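Local coordinates for protein acetyltransferase (Klebsiella pneumoniae, PDB 5XUN) that probably acetylates the amino group of glycyl-tRNA(Gly) with acetyl-CoA as donor, acting as the GNAT-family toxin KacT of a type II toxin-antitoxin system, at residues 29-32 with 33-37. The protein carries 1 engineered substitution. Sequence-based numbering, arbitrary orientation.
Sequences NTFL and KEHLK
N29 O accepts K33 N at 3.3 Å, the first of three successive i to i+4 bonds that end helix 26-34; the side-chain carboxamide of N29 is held by C23 N at OD1 and by E26 OE1 at ND2. At T30 the carbonyl O receives E34 N at 2.9 Å, while the side chains of T30 and E34 run side by side, T30 CG2 meeting E34 CG at 3.6 Å. F31 makes contacts through both its carbonyl and its ring. Its O accepts two amides from opposite faces of the carbonyl plane, H35 N (i to i+4) and L36 N (i to i+5, a wider pi-type step), each 3.0 Å away, where H35 leaves helical geometry and stands at the N-cap of the next helix. With CG anti to the backbone N (chi1 -175°), the F31 ring is carried forward to H35 and L36: H35 CB lies over one face in a CH-pi contact, 4.0 Å from the ring centroid, and L36 CD1 reaches F31 CE1 at 3.8 Å. The imidazole is only obliquely turned to the phenyl, planes at 45°. L32 CD1 touches L36 CD2, also at 3.8 Å, and a water donates to L32 O and accepts from K37 N, bridging the interruption. F31, L32 and L36 seat this junction of helices 26-34 and 36-41 on strand 59-71 of the GNAT sheet, with R96 making a cation-pi contact to F31 and Y86 of the second subunit packing on F31.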
loop_
_atom_site.group_PDB
_atom_site.type_symbol
_atom_site.label_atom_id
_atom_site.label_comp_id
_atom_site.label_asym_id
_atom_site.label_seq_id
_atom_site.Cartn_x
_atom_site.Cartn_y
_atom_site.Cartn_z
ATOM N N ASN B 29 8.147 16.112 -16.901
ATOM C CA ASN B 29 9.466 16.727 -16.811
ATOM C C ASN B 29 9.515 17.699 -15.646
ATOM O O ASN B 29 10.488 17.727 -14.884
ATOM C CB ASN B 29 9.810 17.460 -18.108
ATOM C CG ASN B 29 9.805 16.552 -19.316
ATOM O OD1 ASN B 29 10.275 15.417 -19.259
ATOM N ND2 ASN B 29 9.272 17.053 -20.425
ATOM N N THR B 30 8.474 18.518 -15.507
ATOM C CA THR B 30 8.407 19.436 -14.382
ATOM C C THR B 30 8.339 18.670 -13.062
ATOM O O THR B 30 8.972 19.061 -12.073
ATOM C CB THR B 30 7.202 20.364 -14.551
ATOM O OG1 THR B 30 7.382 21.168 -15.723
ATOM C CG2 THR B 30 7.046 21.275 -13.358
ATOM N N PHE B 31 7.608 17.549 -13.038
ATOM C CA PHE B 31 7.472 16.813 -11.785
ATOM C C PHE B 31 8.818 16.268 -11.332
ATOM O O PHE B 31 9.153 16.341 -10.145
ATOM C CB PHE B 31 6.456 15.680 -11.919
ATOM C CG PHE B 31 6.194 14.972 -10.621
ATOM C CD1 PHE B 31 7.013 13.930 -10.201
ATOM C CD2 PHE B 31 5.152 15.368 -9.807
ATOM C CE1 PHE B 31 6.785 13.288 -8.988
ATOM C CE2 PHE B 31 4.924 14.732 -8.590
ATOM C CZ PHE B 31 5.741 13.688 -8.188
ATOM N N LEU B 32 9.592 15.696 -12.259
ATOM C CA LEU B 32 10.943 15.254 -11.928
ATOM C C LEU B 32 11.760 16.372 -11.289
ATOM O O LEU B 32 12.490 16.142 -10.315
ATOM C CB LEU B 32 11.651 14.746 -13.182
ATOM C CG LEU B 32 13.147 14.490 -12.995
ATOM C CD1 LEU B 32 13.371 13.390 -11.971
ATOM C CD2 LEU B 32 13.835 14.145 -14.313
ATOM N N LYS B 33 11.646 17.593 -11.824
ATOM C CA LYS B 33 12.501 18.696 -11.385
ATOM C C LYS B 33 12.061 19.279 -10.049
ATOM O O LYS B 33 12.904 19.598 -9.206
ATOM C CB LYS B 33 12.511 19.816 -12.429
ATOM C CG LYS B 33 13.205 19.480 -13.729
ATOM C CD LYS B 33 13.306 20.713 -14.614
ATOM C CE LYS B 33 11.941 21.320 -14.905
ATOM N NZ LYS B 33 12.051 22.527 -15.781
ATOM N N GLU B 34 10.758 19.457 -9.848
ATOM C CA GLU B 34 10.249 20.242 -8.734
ATOM C C GLU B 34 9.765 19.401 -7.562
ATOM O O GLU B 34 9.962 19.789 -6.409
ATOM C CB GLU B 34 9.074 21.103 -9.205
ATOM C CG GLU B 34 9.228 21.732 -10.567
ATOM C CD GLU B 34 8.566 23.094 -10.675
ATOM O OE1 GLU B 34 9.051 23.938 -11.454
ATOM O OE2 GLU B 34 7.510 23.298 -10.041
ATOM N N HIS B 35 9.161 18.242 -7.822
ATOM C CA HIS B 35 8.353 17.578 -6.812
ATOM C C HIS B 35 8.762 16.155 -6.467
ATOM O O HIS B 35 8.420 15.696 -5.374
ATOM C CB HIS B 35 6.882 17.547 -7.251
ATOM C CG HIS B 35 6.351 18.878 -7.691
ATOM N ND1 HIS B 35 6.117 19.912 -6.812
ATOM C CD2 HIS B 35 5.991 19.336 -8.913
ATOM C CE1 HIS B 35 5.647 20.955 -7.472
ATOM N NE2 HIS B 35 5.559 20.631 -8.749
ATOM N N LEU B 36 9.471 15.446 -7.347
ATOM C CA LEU B 36 9.730 14.031 -7.113
ATOM C C LEU B 36 10.361 13.806 -5.747
ATOM O O LEU B 36 9.826 13.073 -4.909
ATOM C CB LEU B 36 10.640 13.468 -8.203
ATOM C CG LEU B 36 11.024 12.004 -7.961
ATOM C CD1 LEU B 36 9.772 11.146 -7.926
ATOM C CD2 LEU B 36 11.975 11.519 -9.030
ATOM N N LYS B 37 11.482 14.477 -5.495
ATOM C CA LYS B 37 12.253 14.218 -4.291
ATOM C C LYS B 37 11.498 14.649 -3.042
ATOM O O LYS B 37 11.549 13.964 -2.013
ATOM C CB LYS B 37 13.595 14.935 -4.397
ATOM C CG LYS B 37 14.374 15.021 -3.119
ATOM C CD LYS B 37 14.980 13.704 -2.734
ATOM C CE LYS B 37 15.913 13.913 -1.555
ATOM N NZ LYS B 37 16.139 12.657 -0.782
HETATM O O HOH W 1 12.897 16.411 -7.553
#